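Long-range contact in coat protein (Sulfolobus turreted icosahedral virus, PDB 2BBD), which is the major capsid protein of an archaeal virus and probably builds its icosahedral shell from jelly-roll domains, as in related eukaryotic and bacterial viruses: residues N27-I38 / A148-V159. Numbering follows the deposited sequence.
Sequences NNFIRKIRVQLI and ASFYITITYERV
Leu37 CD1 sits over the centre of the Phe150 ring, 3.7 Å from its centroid. Leu37 CG is anti to the backbone N (chi1 175°), and chi2 of 60° then turns CD1 over the ring. The Tyr156 ring is covered on both faces, by Asn27 CB on one and Ile154 CG2 on the other. Phe29 O lies in plane at its edge. Val159 CB packs over one face of the Phe29 ring, toward the rim. Gln36 O and a water lie at the edge of Tyr151.

The backbones form an antiparallel ladder from Phe29–Glu157 to Ile38–Ser149. A classic beta bulge interrupts it: Arg31 and Lys32 both face Thr155. Arg31 N binds Thr155 O at 2.8 Å, while the bond from Lys32 N to Thr155 O is weak at 3.4 Å. Beside the bulge, Arg31 NH1 makes a 2.6 Å salt bridge to Glu157 OE1, tilted 23° from the guanidinium plane. The other oxygen, Glu157 OE2, forms a salt bridge with Arg122 and a hydrogen bond with Gly1 N. One water joins Lys32 NZ to Thr155 OG1 and Thr153 O. Another joins Gln36 NE2 to Thr153 OG1 and Tyr151 O. Lys32 NZ also pairs with Glu117. Thr155 OG1 and Thr153 OG1 also hydrogen-bond Thr5 and Thr7 of strand 2-13.

The two strands are neighbours inside one antiparallel sheet of the jelly-roll fold. Strand 2-13 flanks 148-159, and strand 108-123 flanks 27-38. Ile30, Phe150, Ile152 and Ile154 pack their side chains against strand 19-24, an outer strand of the mixed sheet.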
loop_
_atom_site.group_PDB
_atom_site.type_symbol
_atom_site.label_atom_id
_atom_site.label_comp_id
_atom_site.label_asym_id
_atom_site.label_seq_id
_atom_site.Cartn_x
_atom_site.Cartn_y
_atom_site.Cartn_z
ATOM N N ASN A 27 10.632 21.000 3.122
ATOM C CA ASN A 27 12.005 21.472 3.185
ATOM C C ASN A 27 12.762 21.288 1.888
ATOM O O ASN A 27 13.663 22.059 1.576
ATOM C CB ASN A 27 12.758 20.743 4.290
ATOM C CG ASN A 27 12.156 20.977 5.658
ATOM O OD1 ASN A 27 12.586 20.379 6.640
ATOM N ND2 ASN A 27 11.157 21.854 5.730
ATOM N N ASN A 28 12.406 20.249 1.149
ATOM C CA ASN A 28 13.046 19.928 -0.119
ATOM C C ASN A 28 12.168 18.909 -0.810
ATOM O O ASN A 28 11.035 18.649 -0.374
ATOM C CB ASN A 28 14.423 19.307 0.119
ATOM C CG ASN A 28 15.539 20.330 0.118
ATOM O OD1 ASN A 28 15.677 21.111 -0.826
ATOM N ND2 ASN A 28 16.353 20.324 1.172
ATOM N N PHE A 29 12.682 18.341 -1.894
ATOM C CA PHE A 29 11.944 17.306 -2.597
ATOM C C PHE A 29 11.896 16.130 -1.618
ATOM O O PHE A 29 12.800 15.969 -0.795
ATOM C CB PHE A 29 12.670 16.905 -3.890
ATOM C CG PHE A 29 12.363 17.800 -5.069
ATOM C CD1 PHE A 29 12.394 17.291 -6.367
ATOM C CD2 PHE A 29 12.046 19.147 -4.887
ATOM C CE1 PHE A 29 12.111 18.110 -7.473
ATOM C CE2 PHE A 29 11.763 19.975 -5.985
ATOM C CZ PHE A 29 11.797 19.455 -7.275
ATOM N N ILE A 30 10.850 15.317 -1.708
ATOM C CA ILE A 30 10.679 14.179 -0.806
ATOM C C ILE A 30 10.693 12.845 -1.547
ATOM O O ILE A 30 9.927 12.649 -2.487
ATOM C CB ILE A 30 9.339 14.314 -0.037
ATOM C CG1 ILE A 30 9.379 15.571 0.841
ATOM C CG2 ILE A 30 9.060 13.049 0.781
ATOM C CD1 ILE A 30 8.016 15.981 1.408
ATOM N N ARG A 31 11.568 11.937 -1.128
ATOM C CA ARG A 31 11.651 10.623 -1.754
ATOM C C ARG A 31 10.754 9.632 -1.013
ATOM O O ARG A 31 10.167 8.728 -1.621
ATOM C CB ARG A 31 13.096 10.132 -1.772
ATOM C CG ARG A 31 14.015 10.955 -2.674
ATOM C CD ARG A 31 15.413 10.403 -2.623
ATOM N NE ARG A 31 15.471 9.100 -3.277
ATOM C CZ ARG A 31 15.462 8.940 -4.596
ATOM N NH1 ARG A 31 15.408 10.001 -5.390
ATOM N NH2 ARG A 31 15.489 7.726 -5.123
ATOM N N LYS A 32 10.638 9.796 0.301
ATOM C CA LYS A 32 9.759 8.920 1.053
ATOM C C LYS A 32 9.391 9.407 2.449
ATOM O O LYS A 32 10.001 10.324 2.997
ATOM C CB LYS A 32 10.338 7.499 1.127
ATOM C CG LYS A 32 11.471 7.269 2.107
ATOM C CD LYS A 32 11.769 5.758 2.208
ATOM C CE LYS A 32 12.925 5.441 3.163
ATOM N NZ LYS A 32 12.588 5.702 4.592
ATOM N N ILE A 33 8.352 8.793 2.997
ATOM C CA ILE A 33 7.883 9.112 4.328
ATOM C C ILE A 33 7.754 7.811 5.102
ATOM O O ILE A 33 7.159 6.846 4.626
ATOM C CB ILE A 33 6.507 9.804 4.296
ATOM C CG1 ILE A 33 6.620 11.160 3.584
ATOM C CG2 ILE A 33 5.979 9.971 5.710
ATOM C CD1 ILE A 33 5.267 11.819 3.313
ATOM N N ARG A 34 8.320 7.783 6.296
ATOM C CA ARG A 34 8.245 6.602 7.134
ATOM C C ARG A 34 7.369 6.889 8.345
ATOM O O ARG A 34 7.445 7.969 8.944
ATOM C CB ARG A 34 9.639 6.189 7.603
ATOM C CG ARG A 34 9.615 5.114 8.675
ATOM C CD ARG A 34 11.001 4.860 9.242
ATOM N NE ARG A 34 11.878 4.195 8.288
ATOM C CZ ARG A 34 13.171 3.969 8.501
ATOM N NH1 ARG A 34 13.732 4.362 9.641
ATOM N NH2 ARG A 34 13.899 3.340 7.585
ATOM N N VAL A 35 6.530 5.917 8.685
ATOM C CA VAL A 35 5.633 6.010 9.822
ATOM C C VAL A 35 5.915 4.822 10.742
ATOM O O VAL A 35 5.950 3.674 10.290
ATOM C CB VAL A 35 4.141 5.946 9.380
ATOM C CG1 VAL A 35 3.238 5.938 10.600
ATOM C CG2 VAL A 35 3.791 7.136 8.480
ATOM N N GLN A 36 6.142 5.098 12.023
ATOM C CA GLN A 36 6.375 4.037 12.998
ATOM C C GLN A 36 5.439 4.219 14.185
ATOM O O GLN A 36 5.416 5.288 14.819
ATOM C CB GLN A 36 7.824 4.036 13.493
ATOM C CG GLN A 36 8.873 3.924 12.403
ATOM C CD GLN A 36 10.285 4.121 12.934
ATOM O OE1 GLN A 36 10.967 3.161 13.302
ATOM N NE2 GLN A 36 10.724 5.373 12.992
ATOM N N LEU A 37 4.643 3.188 14.459
ATOM C CA LEU A 37 3.726 3.194 15.588
ATOM C C LEU A 37 4.520 2.441 16.645
ATOM O O LEU A 37 4.737 1.237 16.532
ATOM C CB LEU A 37 2.428 2.456 15.240
ATOM C CG LEU A 37 1.418 2.291 16.384
ATOM C CD1 LEU A 37 0.994 3.662 16.883
ATOM C CD2 LEU A 37 0.191 1.489 15.906
ATOM N N ILE A 38 4.964 3.163 17.666
ATOM C CA ILE A 38 5.807 2.584 18.705
ATOM C C ILE A 38 5.281 2.848 20.114
ATOM O O ILE A 38 4.910 3.976 20.451
ATOM C CB ILE A 38 7.235 3.170 18.592
ATOM C CG1 ILE A 38 7.758 2.967 17.164
ATOM C CG2 ILE A 38 8.151 2.538 19.635
ATOM C CD1 ILE A 38 9.058 3.683 16.865
ATOM N N ALA A 148 0.837 4.046 22.787
ATOM C CA ALA A 148 1.856 4.348 21.787
ATOM C C ALA A 148 1.629 5.662 21.029
ATOM O O ALA A 148 0.602 6.333 21.190
ATOM C CB ALA A 148 1.933 3.176 20.787
ATOM N N SER A 149 2.598 6.000 20.184
ATOM C CA SER A 149 2.562 7.211 19.365
ATOM C C SER A 149 3.162 6.938 17.983
ATOM O O SER A 149 3.963 6.010 17.805
ATOM C CB SER A 149 3.376 8.337 20.024
ATOM O OG SER A 149 2.830 8.745 21.265
ATOM N N PHE A 150 2.773 7.764 17.016
ATOM C CA PHE A 150 3.284 7.665 15.664
ATOM C C PHE A 150 4.456 8.605 15.504
ATOM O O PHE A 150 4.356 9.790 15.853
ATOM C CB PHE A 150 2.235 8.071 14.635
ATOM C CG PHE A 150 1.099 7.106 14.505
ATOM C CD1 PHE A 150 -0.105 7.340 15.157
ATOM C CD2 PHE A 150 1.218 5.979 13.692
ATOM C CE1 PHE A 150 -1.185 6.464 14.994
ATOM C CE2 PHE A 150 0.150 5.102 13.524
ATOM C CZ PHE A 150 -1.055 5.347 14.176
ATOM N N TYR A 151 5.554 8.067 14.972
ATOM C CA TYR A 151 6.764 8.823 14.695
ATOM C C TYR A 151 6.877 8.943 13.179
ATOM O O TYR A 151 6.767 7.949 12.454
ATOM C CB TYR A 151 7.989 8.106 15.260
ATOM C CG TYR A 151 7.962 8.009 16.760
ATOM C CD1 TYR A 151 7.077 7.145 17.397
ATOM C CD2 TYR A 151 8.787 8.818 17.548
ATOM C CE1 TYR A 151 7.005 7.084 18.783
ATOM C CE2 TYR A 151 8.725 8.770 18.942
ATOM C CZ TYR A 151 7.830 7.900 19.550
ATOM O OH TYR A 151 7.743 7.847 20.919
ATOM N N ILE A 152 7.089 10.166 12.707
ATOM C CA ILE A 152 7.186 10.438 11.284
ATOM C C ILE A 152 8.620 10.732 10.856
ATOM O O ILE A 152 9.289 11.580 11.446
ATOM C CB ILE A 152 6.316 11.642 10.909
ATOM C CG1 ILE A 152 4.892 11.438 11.428
ATOM C CG2 ILE A 152 6.358 11.866 9.402
ATOM C CD1 ILE A 152 4.183 10.172 10.906
ATOM N N THR A 153 9.095 10.029 9.832
ATOM C CA THR A 153 10.453 10.251 9.352
ATOM C C THR A 153 10.428 10.528 7.854
ATOM O O THR A 153 9.844 9.784 7.080
ATOM C CB THR A 153 11.345 9.054 9.647
ATOM O OG1 THR A 153 11.402 8.854 11.063
ATOM C CG2 THR A 153 12.742 9.299 9.138
ATOM N N ILE A 154 11.067 11.610 7.445
ATOM C CA ILE A 154 11.044 11.980 6.041
ATOM C C ILE A 154 12.393 11.900 5.354
ATOM O O ILE A 154 13.414 12.336 5.893
ATOM C CB ILE A 154 10.465 13.405 5.898
ATOM C CG1 ILE A 154 9.087 13.446 6.556
ATOM C CG2 ILE A 154 10.354 13.806 4.425
ATOM C CD1 ILE A 154 8.580 14.826 6.794
ATOM N N THR A 155 12.396 11.306 4.167
ATOM C CA THR A 155 13.614 11.222 3.385
ATOM C C THR A 155 13.499 12.312 2.316
ATOM O O THR A 155 12.582 12.296 1.500
ATOM C CB THR A 155 13.774 9.852 2.708
ATOM O OG1 THR A 155 13.966 8.836 3.702
ATOM C CG2 THR A 155 14.980 9.874 1.781
ATOM N N TYR A 156 14.418 13.271 2.354
ATOM C CA TYR A 156 14.418 14.373 1.399
ATOM C C TYR A 156 15.514 14.216 0.374
ATOM O O TYR A 156 16.375 13.353 0.486
ATOM C CB TYR A 156 14.666 15.712 2.101
ATOM C CG TYR A 156 13.544 16.208 2.967
ATOM C CD1 TYR A 156 13.616 16.117 4.352
ATOM C CD2 TYR A 156 12.425 16.808 2.403
ATOM C CE1 TYR A 156 12.600 16.622 5.158
ATOM C CE2 TYR A 156 11.403 17.310 3.195
ATOM C CZ TYR A 156 11.495 17.215 4.570
ATOM O OH TYR A 156 10.469 17.689 5.350
ATOM N N GLU A 157 15.463 15.070 -0.633
ATOM C CA GLU A 157 16.496 15.122 -1.649
ATOM C C GLU A 157 16.590 16.597 -2.002
ATOM O O GLU A 157 15.585 17.240 -2.330
ATOM C CB GLU A 157 16.154 14.313 -2.902
ATOM C CG GLU A 157 17.369 14.136 -3.811
ATOM C CD GLU A 157 17.064 13.384 -5.093
ATOM O OE1 GLU A 157 16.352 12.360 -5.041
ATOM O OE2 GLU A 157 17.553 13.811 -6.157
ATOM N N ARG A 158 17.792 17.138 -1.890
ATOM C CA ARG A 158 18.003 18.529 -2.206
ATOM C C ARG A 158 18.213 18.632 -3.712
ATOM O O ARG A 158 19.300 18.366 -4.228
ATOM C CB ARG A 158 19.215 19.065 -1.442
ATOM C CG ARG A 158 19.575 20.480 -1.812
ATOM C CD ARG A 158 20.494 21.111 -0.787
ATOM N NE ARG A 158 21.109 22.328 -1.313
ATOM C CZ ARG A 158 22.110 22.333 -2.191
ATOM N NH1 ARG A 158 22.607 21.183 -2.634
ATOM N NH2 ARG A 158 22.612 23.484 -2.626
ATOM N N VAL A 159 17.149 19.001 -4.409
ATOM C CA VAL A 159 17.183 19.141 -5.854
ATOM C C VAL A 159 17.309 20.620 -6.192
ATOM O O VAL A 159 16.431 21.426 -5.874
ATOM C CB VAL A 159 15.906 18.554 -6.485
ATOM C CG1 VAL A 159 15.976 18.644 -7.990
ATOM C CG2 VAL A 159 15.755 17.098 -6.055
HETATM O O HOH W 1 14.912 20.262 -3.283
HETATM O O HOH W 2 11.899 8.155 5.357
HETATM O O HOH W 3 9.518 7.147 11.642
HETATM O O HOH W 4 5.998 5.612 22.250
#